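Local atomic coordinates of chorismate mutase (Burkholderia thailandensis, PDB entry 6CNZ), a protein that probably catalyses the rearrangement of chorismate to prephenate, a step toward phenylalanine and tyrosine, as an all-helical dimeric enzyme of the type II chorismate mutase family. Residues A[61-75]-A[119-133]. Residues are numbered along the deposited sequence; the frame is centred on the assembly and turned at random.
Sequences RATANGVDPAYARTF and TQSLIAALARVAPLR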
ATOM      1  N   ARG A  61       0.821  15.496 -16.165  1.00 48.63           N
ATOM      2  CA  ARG A  61      -0.178  14.439 -15.994  1.00 49.82           C
ATOM      3  C   ARG A  61      -1.499  14.983 -15.453  1.00 53.04           C
ATOM      4  O   ARG A  61      -2.574  14.499 -15.836  1.00 49.94           O
ATOM      5  CB  ARG A  61       0.354  13.351 -15.071  1.00 52.95           C
ATOM      6  CG  ARG A  61       1.430  12.488 -15.683  1.00 56.12           C
ATOM      7  CD  ARG A  61       2.129  11.662 -14.622  1.00 61.34           C
ATOM      8  NE  ARG A  61       2.990  10.656 -15.235  1.00 72.43           N
ATOM      9  CZ  ARG A  61       2.836   9.343 -15.099  1.00 70.92           C
ATOM     10  NH1 ARG A  61       1.868   8.857 -14.338  1.00 60.71           N
ATOM     11  NH2 ARG A  61       3.670   8.517 -15.715  1.00 76.86           N
ATOM     12  N   ALA A  62      -1.445  15.967 -14.549  1.00 45.94           N
ATOM     13  CA  ALA A  62      -2.675  16.550 -14.015  1.00 47.45           C
ATOM     14  C   ALA A  62      -3.549  17.099 -15.134  1.00 43.75           C
ATOM     15  O   ALA A  62      -4.748  16.812 -15.197  1.00 45.35           O
ATOM     16  CB  ALA A  62      -2.347  17.645 -13.001  1.00 45.99           C
ATOM     17  N   THR A  63      -2.960  17.882 -16.034  1.00 43.61           N
ATOM     18  CA  THR A  63      -3.697  18.419 -17.173  1.00 54.45           C
ATOM     19  C   THR A  63      -4.396  17.316 -17.957  1.00 60.25           C
ATOM     20  O   THR A  63      -5.582  17.425 -18.284  1.00 65.68           O
ATOM     21  CB  THR A  63      -2.742  19.185 -18.083  1.00 55.63           C
ATOM     22  OG1 THR A  63      -2.075  20.194 -17.316  1.00 57.62           O
ATOM     23  CG2 THR A  63      -3.503  19.831 -19.217  1.00 58.87           C
ATOM     24  N   ALA A  64      -3.670  16.242 -18.266  1.00 58.87           N
ATOM     25  CA  ALA A  64      -4.271  15.120 -18.978  1.00 57.64           C
ATOM     26  C   ALA A  64      -5.476  14.559 -18.234  1.00 58.80           C
ATOM     27  O   ALA A  64      -6.463  14.161 -18.858  1.00 63.88           O
ATOM     28  CB  ALA A  64      -3.229  14.027 -19.201  1.00 59.72           C
ATOM     29  N   ASN A  65      -5.426  14.530 -16.904  1.00 52.64           N
ATOM     30  CA  ASN A  65      -6.484  13.931 -16.097  1.00 54.79           C
ATOM     31  C   ASN A  65      -7.534  14.933 -15.625  1.00 56.42           C
ATOM     32  O   ASN A  65      -8.352  14.588 -14.763  1.00 54.30           O
ATOM     33  CB  ASN A  65      -5.888  13.227 -14.872  1.00 62.03           C
ATOM     34  CG  ASN A  65      -4.990  12.054 -15.242  1.00 76.97           C
ATOM     35  OD1 ASN A  65      -5.456  10.921 -15.371  1.00 79.98           O
ATOM     36  ND2 ASN A  65      -3.690  12.320 -15.396  1.00 78.22           N
ATOM     37  N   GLY A  66      -7.523  16.162 -16.134  1.00 55.58           N
ATOM     38  CA  GLY A  66      -8.531  17.129 -15.732  1.00 54.10           C
ATOM     39  C   GLY A  66      -8.373  17.728 -14.347  1.00 53.72           C
ATOM     40  O   GLY A  66      -9.299  18.390 -13.870  1.00 55.95           O
ATOM     41  N   VAL A  67      -7.230  17.525 -13.691  1.00 48.79           N
ATOM     42  CA  VAL A  67      -6.948  18.098 -12.380  1.00 43.18           C
ATOM     43  C   VAL A  67      -6.234  19.430 -12.554  1.00 43.96           C
ATOM     44  O   VAL A  67      -5.333  19.552 -13.388  1.00 40.66           O
ATOM     45  CB  VAL A  67      -6.086  17.141 -11.541  1.00 38.86           C
ATOM     46  CG1 VAL A  67      -6.045  17.608 -10.099  1.00 38.15           C
ATOM     47  CG2 VAL A  67      -6.621  15.756 -11.643  1.00 42.76           C
ATOM     48  N   ASP A  68      -6.598  20.411 -11.731  1.00 42.35           N
ATOM     49  CA  ASP A  68      -5.907  21.702 -11.709  1.00 42.46           C
ATOM     50  C   ASP A  68      -4.409  21.526 -11.469  1.00 41.95           C
ATOM     51  O   ASP A  68      -4.016  20.995 -10.417  1.00 35.90           O
ATOM     52  CB  ASP A  68      -6.498  22.595 -10.627  1.00 42.33           C
ATOM     53  CG  ASP A  68      -5.700  23.860 -10.426  1.00 47.92           C
ATOM     54  OD1 ASP A  68      -5.683  24.694 -11.347  1.00 54.55           O
ATOM     55  OD2 ASP A  68      -5.087  24.022  -9.356  1.00 51.48           O
ATOM     56  N   PRO A  69      -3.543  21.971 -12.390  1.00 43.01           N
ATOM     57  CA  PRO A  69      -2.110  21.655 -12.256  1.00 42.78           C
ATOM     58  C   PRO A  69      -1.499  22.148 -10.955  1.00 39.55           C
ATOM     59  O   PRO A  69      -0.640  21.466 -10.390  1.00 40.84           O
ATOM     60  CB  PRO A  69      -1.479  22.349 -13.479  1.00 42.73           C
ATOM     61  CG  PRO A  69      -2.587  22.465 -14.470  1.00 44.16           C
ATOM     62  CD  PRO A  69      -3.850  22.660 -13.658  1.00 42.65           C
ATOM     63  N   ALA A  70      -1.921  23.311 -10.456  1.00 40.93           N
ATOM     64  CA  ALA A  70      -1.329  23.827  -9.225  1.00 37.91           C
ATOM     65  C   ALA A  70      -1.771  23.008  -8.017  1.00 35.07           C
ATOM     66  O   ALA A  70      -0.998  22.799  -7.077  1.00 39.10           O
ATOM     67  CB  ALA A  70      -1.689  25.304  -9.050  1.00 38.10           C
ATOM     68  N   TYR A  71      -3.018  22.541  -8.026  1.00 32.29           N
ATOM     69  CA  TYR A  71      -3.505  21.669  -6.966  1.00 29.91           C
ATOM     70  C   TYR A  71      -2.715  20.368  -6.921  1.00 33.12           C
ATOM     71  O   TYR A  71      -2.326  19.905  -5.844  1.00 27.72           O
ATOM     72  CB  TYR A  71      -4.977  21.392  -7.212  1.00 39.96           C
ATOM     73  CG  TYR A  71      -5.677  20.534  -6.206  1.00 33.23           C
ATOM     74  CD1 TYR A  71      -5.669  20.859  -4.864  1.00 29.04           C
ATOM     75  CD2 TYR A  71      -6.398  19.422  -6.614  1.00 33.53           C
ATOM     76  CE1 TYR A  71      -6.337  20.086  -3.944  1.00 30.43           C
ATOM     77  CE2 TYR A  71      -7.079  18.643  -5.708  1.00 29.72           C
ATOM     78  CZ  TYR A  71      -7.050  18.983  -4.368  1.00 36.64           C
ATOM     79  OH  TYR A  71      -7.737  18.209  -3.457  1.00 30.09           O
ATOM     80  N   ALA A  72      -2.462  19.765  -8.082  1.00 35.45           N
ATOM     81  CA  ALA A  72      -1.671  18.539  -8.100  1.00 35.63           C
ATOM     82  C   ALA A  72      -0.225  18.812  -7.706  1.00 28.84           C
ATOM     83  O   ALA A  72       0.366  18.036  -6.950  1.00 27.08           O
ATOM     84  CB  ALA A  72      -1.739  17.888  -9.475  1.00 28.43           C
ATOM     85  N   ARG A  73       0.352  19.917  -8.186  1.00 29.76           N
ATOM     86  CA  ARG A  73       1.742  20.224  -7.855  1.00 35.34           C
ATOM     87  C   ARG A  73       1.914  20.407  -6.353  1.00 34.21           C
ATOM     88  O   ARG A  73       2.791  19.790  -5.732  1.00 32.64           O
ATOM     89  CB  ARG A  73       2.214  21.478  -8.598  1.00 34.51           C
ATOM     90  CG  ARG A  73       3.677  21.821  -8.310  1.00 39.88           C
ATOM     91  CD  ARG A  73       4.078  23.227  -8.777  1.00 46.71           C
ATOM     92  NE  ARG A  73       5.525  23.393  -8.635  1.00 53.77           N
ATOM     93  CZ  ARG A  73       6.411  23.067  -9.575  1.00 52.52           C
ATOM     94  NH1 ARG A  73       5.999  22.582 -10.739  1.00 57.66           N
ATOM     95  NH2 ARG A  73       7.708  23.237  -9.360  1.00 45.56           N
ATOM     96  N   THR A  74       1.065  21.240  -5.751  1.00 29.40           N
ATOM     97  CA  THR A  74       1.114  21.433  -4.307  1.00 32.33           C
ATOM     98  C   THR A  74       0.978  20.109  -3.566  1.00 26.40           C
ATOM     99  O   THR A  74       1.731  19.840  -2.625  1.00 35.46           O
ATOM    100  CB  THR A  74       0.007  22.393  -3.874  1.00 36.45           C
ATOM    101  OG1 THR A  74       0.275  23.679  -4.419  1.00 40.02           O
ATOM    102  CG2 THR A  74      -0.042  22.498  -2.354  1.00 37.26           C
ATOM    103  N   PHE A  75       0.026  19.266  -3.986  1.00 32.33           N
ATOM    104  CA  PHE A  75      -0.137  17.963  -3.354  1.00 30.98           C
ATOM    105  C   PHE A  75       1.148  17.152  -3.434  1.00 32.39           C
ATOM    106  O   PHE A  75       1.508  16.451  -2.479  1.00 27.99           O
ATOM    107  CB  PHE A  75      -1.296  17.204  -3.995  1.00 32.81           C
ATOM    108  CG  PHE A  75      -1.520  15.816  -3.426  1.00 29.62           C
ATOM    109  CD1 PHE A  75      -2.157  15.644  -2.203  1.00 25.41           C
ATOM    110  CD2 PHE A  75      -1.112  14.691  -4.125  1.00 25.41           C
ATOM    111  CE1 PHE A  75      -2.378  14.379  -1.679  1.00 24.60           C
ATOM    112  CE2 PHE A  75      -1.330  13.412  -3.615  1.00 25.92           C
ATOM    113  CZ  PHE A  75      -1.968  13.254  -2.385  1.00 23.04           C
ATOM    114  N   THR A 119       2.589   7.666  -8.657  1.00 35.82           N
ATOM    115  CA  THR A 119       2.317   8.976  -9.236  1.00 34.76           C
ATOM    116  C   THR A 119       0.990   8.977  -9.983  1.00 36.07           C
ATOM    117  O   THR A 119       0.105   9.791  -9.698  1.00 37.69           O
ATOM    118  CB  THR A 119       3.456   9.397 -10.159  1.00 38.42           C
ATOM    119  OG1 THR A 119       4.659   9.537  -9.392  1.00 42.65           O
ATOM    120  CG2 THR A 119       3.125  10.725 -10.818  1.00 35.99           C
ATOM    121  N   GLN A 120       0.814   8.037 -10.913  1.00 38.28           N
ATOM    122  CA  GLN A 120      -0.428   7.995 -11.680  1.00 43.91           C
ATOM    123  C   GLN A 120      -1.634   7.649 -10.809  1.00 37.12           C
ATOM    124  O   GLN A 120      -2.725   8.188 -11.024  1.00 34.10           O
ATOM    125  CB  GLN A 120      -0.318   7.000 -12.837  1.00 45.34           C
ATOM    126  CG  GLN A 120      -1.551   7.021 -13.771  1.00 53.20           C
ATOM    127  CD  GLN A 120      -1.972   8.439 -14.216  1.00 62.66           C
ATOM    128  OE1 GLN A 120      -1.133   9.283 -14.556  1.00 65.78           O
ATOM    129  NE2 GLN A 120      -3.278   8.695 -14.215  1.00 61.03           N
ATOM    130  N   SER A 121      -1.481   6.718  -9.859  1.00 34.76           N
ATOM    131  CA  SER A 121      -2.614   6.370  -8.993  1.00 36.12           C
ATOM    132  C   SER A 121      -3.014   7.552  -8.119  1.00 31.41           C
ATOM    133  O   SER A 121      -4.207   7.824  -7.933  1.00 34.31           O
ATOM    134  CB  SER A 121      -2.273   5.166  -8.111  1.00 29.75           C
ATOM    135  OG  SER A 121      -1.766   4.096  -8.877  1.00 43.14           O
ATOM    136  N   LEU A 122      -2.029   8.262  -7.577  1.00 28.87           N
ATOM    137  CA  LEU A 122      -2.315   9.433  -6.758  1.00 28.16           C
ATOM    138  C   LEU A 122      -2.972  10.534  -7.570  1.00 34.48           C
ATOM    139  O   LEU A 122      -3.904  11.193  -7.089  1.00 34.80           O
ATOM    140  CB  LEU A 122      -1.029   9.940  -6.120  1.00 24.13           C
ATOM    141  CG  LEU A 122      -0.618   9.081  -4.925  1.00 29.46           C
ATOM    142  CD1 LEU A 122       0.726   9.543  -4.377  1.00 26.62           C
ATOM    143  CD2 LEU A 122      -1.692   9.167  -3.843  1.00 30.57           C
ATOM    144  N   ILE A 123      -2.504  10.758  -8.802  1.00 31.52           N
ATOM    145  CA  ILE A 123      -3.116  11.807  -9.612  1.00 34.45           C
ATOM    146  C   ILE A 123      -4.560  11.454  -9.928  1.00 34.81           C
ATOM    147  O   ILE A 123      -5.448  12.307  -9.850  1.00 32.50           O
ATOM    148  CB  ILE A 123      -2.297  12.066 -10.889  1.00 29.77           C
ATOM    149  CG1 ILE A 123      -0.982  12.733 -10.510  1.00 43.91           C
ATOM    150  CG2 ILE A 123      -3.067  12.953 -11.856  1.00 31.57           C
ATOM    151  CD1 ILE A 123      -0.221  13.248 -11.692  1.00 45.20           C
ATOM    152  N   ALA A 124      -4.826  10.189 -10.257  1.00 37.59           N
ATOM    153  CA  ALA A 124      -6.202   9.766 -10.496  1.00 34.04           C
ATOM    154  C   ALA A 124      -7.034   9.821  -9.214  1.00 36.10           C
ATOM    155  O   ALA A 124      -8.219  10.180  -9.249  1.00 31.03           O
ATOM    156  CB  ALA A 124      -6.220   8.359 -11.092  1.00 36.05           C
ATOM    157  N   ALA A 125      -6.434   9.467  -8.073  1.00 30.72           N
ATOM    158  CA  ALA A 125      -7.165   9.546  -6.813  1.00 33.79           C
ATOM    159  C   ALA A 125      -7.472  10.992  -6.447  1.00 32.78           C
ATOM    160  O   ALA A 125      -8.566  11.291  -5.961  1.00 32.75           O
ATOM    161  CB  ALA A 125      -6.372   8.874  -5.688  1.00 28.44           C
ATOM    162  N   LEU A 126      -6.514  11.899  -6.671  1.00 34.80           N
ATOM    163  CA  LEU A 126      -6.740  13.313  -6.393  1.00 32.43           C
ATOM    164  C   LEU A 126      -7.868  13.871  -7.254  1.00 38.60           C
ATOM    165  O   LEU A 126      -8.682  14.677  -6.781  1.00 40.57           O
ATOM    166  CB  LEU A 126      -5.445  14.093  -6.632  1.00 36.23           C
ATOM    167  CG  LEU A 126      -5.234  15.445  -5.939  1.00 30.58           C
ATOM    168  CD1 LEU A 126      -5.259  15.296  -4.415  1.00 27.40           C
ATOM    169  CD2 LEU A 126      -3.908  16.034  -6.392  1.00 32.13           C
ATOM    170  N   ALA A 127      -7.922  13.461  -8.527  1.00 31.12           N
ATOM    171  CA  ALA A 127      -8.995  13.903  -9.416  1.00 30.96           C
ATOM    172  C   ALA A 127     -10.366  13.583  -8.839  1.00 32.51           C
ATOM    173  O   ALA A 127     -11.311  14.359  -9.009  1.00 35.31           O
ATOM    174  CB  ALA A 127      -8.851  13.253 -10.793  1.00 38.73           C
ATOM    175  N   ARG A 128     -10.504  12.438  -8.165  1.00 32.37           N
ATOM    176  CA  ARG A 128     -11.806  12.118  -7.590  1.00 29.88           C
ATOM    177  C   ARG A 128     -12.080  12.920  -6.334  1.00 34.14           C
ATOM    178  O   ARG A 128     -13.246  13.076  -5.956  1.00 38.88           O
ATOM    179  CB  ARG A 128     -11.920  10.628  -7.278  1.00 31.53           C
ATOM    180  CG  ARG A 128     -12.050   9.759  -8.522  1.00 38.60           C
ATOM    181  CD  ARG A 128     -11.940   8.295  -8.165  1.00 45.47           C
ATOM    182  NE  ARG A 128     -11.755   7.460  -9.347  1.00 45.98           N
ATOM    183  CZ  ARG A 128     -11.613   6.141  -9.305  1.00 43.05           C
ATOM    184  NH1 ARG A 128     -11.640   5.517  -8.136  1.00 35.52           N
ATOM    185  NH2 ARG A 128     -11.439   5.447 -10.424  1.00 43.09           N
ATOM    186  N   VAL A 129     -11.037  13.418  -5.676  1.00 29.16           N
ATOM    187  CA  VAL A 129     -11.228  14.228  -4.476  1.00 35.88           C
ATOM    188  C   VAL A 129     -11.459  15.697  -4.815  1.00 29.40           C
ATOM    189  O   VAL A 129     -12.078  16.418  -4.023  1.00 32.84           O
ATOM    190  CB  VAL A 129     -10.024  14.010  -3.542  1.00 34.02           C
ATOM    191  CG1 VAL A 129      -9.980  15.029  -2.423  1.00 28.97           C
ATOM    192  CG2 VAL A 129     -10.088  12.595  -2.966  1.00 37.95           C
ATOM    193  N   ALA A 130     -11.043  16.133  -5.995  1.00 28.38           N
ATOM    194  CA  ALA A 130     -11.123  17.539  -6.386  1.00 38.81           C
ATOM    195  C   ALA A 130     -12.486  18.186  -6.142  1.00 42.31           C
ATOM    196  O   ALA A 130     -12.517  19.271  -5.543  1.00 39.09           O
ATOM    197  CB  ALA A 130     -10.696  17.661  -7.855  1.00 39.44           C
ATOM    198  N   PRO A 131     -13.628  17.590  -6.517  1.00 38.84           N
ATOM    199  CA  PRO A 131     -14.913  18.292  -6.311  1.00 37.09           C
ATOM    200  C   PRO A 131     -15.212  18.622  -4.854  1.00 41.06           C
ATOM    201  O   PRO A 131     -16.125  19.417  -4.599  1.00 43.39           O
ATOM    202  CB  PRO A 131     -15.955  17.309  -6.862  1.00 39.39           C
ATOM    203  CG  PRO A 131     -15.186  16.336  -7.712  1.00 33.75           C
ATOM    204  CD  PRO A 131     -13.839  16.233  -7.058  1.00 38.45           C
ATOM    205  N   LEU A 132     -14.495  18.026  -3.904  1.00 38.63           N
ATOM    206  CA  LEU A 132     -14.686  18.242  -2.474  1.00 38.29           C
ATOM    207  C   LEU A 132     -13.744  19.295  -1.917  1.00 39.53           C
ATOM    208  O   LEU A 132     -13.847  19.639  -0.731  1.00 40.92           O
ATOM    209  CB  LEU A 132     -14.465  16.930  -1.707  1.00 47.89           C
ATOM    210  CG  LEU A 132     -15.572  15.870  -1.621  1.00 61.30           C
ATOM    211  CD1 LEU A 132     -16.317  15.665  -2.943  1.00 62.29           C
ATOM    212  CD2 LEU A 132     -14.968  14.563  -1.154  1.00 58.55           C
ATOM    213  N   ARG A 133     -12.833  19.806  -2.751  1.00 37.44           N
ATOM    214  CA  ARG A 133     -11.706  20.589  -2.261  1.00 41.47           C
ATOM    215  C   ARG A 133     -12.173  21.759  -1.408  1.00 31.92           C
ATOM    216  O   ARG A 133     -11.583  22.054  -0.365  1.00 32.03           O
ATOM    217  CB  ARG A 133     -10.878  21.067  -3.454  1.00 39.11           C
ATOM    218  CG  ARG A 133      -9.691  21.929  -3.124  1.00 41.83           C
ATOM    219  CD  ARG A 133      -9.042  22.406  -4.409  1.00 36.14           C
ATOM    220  NE  ARG A 133      -7.886  23.252  -4.155  1.00 39.70           N
ATOM    221  CZ  ARG A 133      -7.199  23.873  -5.105  1.00 39.61           C
ATOM    222  NH1 ARG A 133      -7.557  23.747  -6.379  1.00 36.54           N
ATOM    223  NH2 ARG A 133      -6.159  24.624  -4.783  1.00 47.64           N
TER
HETATM  224  O   HOH W   1      -5.245  25.442  -7.113  1.00 44.27           O
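L126 and Y71 meet where helix 107-129 packs across helices 48-64 and 69-96 and the short link between them, in the all-helical type II chorismate mutase fold. The short axes of 69-75 and 119-129 run 11.0 Å apart at 125°. Both methyls of L126 are turned to F75: CD1 sits over one face of the F75 ring, 3.9 Å from its centroid, and CD2 rests on F75 CB and A72 CA, while L126 CG lies 3.7 Å from Y71 CE2. R133, its chain extended from CG to NE, is laid alongside Y71, the two side chains running in opposite senses. The R133 guanidinium lies nearly flat against this ring, planes 22° apart, with Y71 CD1 over its centre, while R133 CD adds a CH-pi contact. D68 OD2 accepts from Y71 N, capping helix 69-96, and makes a long salt bridge to R133 NH1; one water donates to D68 OD2 and accepts from R133 NH2 at 2.6 Å.

In the link itself, V67 CG2 presses tightly on A127 CB at 3.5 Å. I123 drives CD1 against R61 CB and turns CG2 toward the amide of N65. Beyond it, Q120 bends at chi2 and gives a weak NE2 bond to N65 OD1; the chain of R61 passes T119 CG2, and its NE pairs with D57.

Helix 48-64 closes in a Schellman motif, with G66, at positive phi, as C-prime residue, V67 N bonded to A62 O and G66 N to T63 O. Outside the pair, Y71 OH binds the carbonyl of V170, and R128 reaches the second subunit, NH2 bonding T151 OG1 and NH1 the carbonyl oxygen of N148 there.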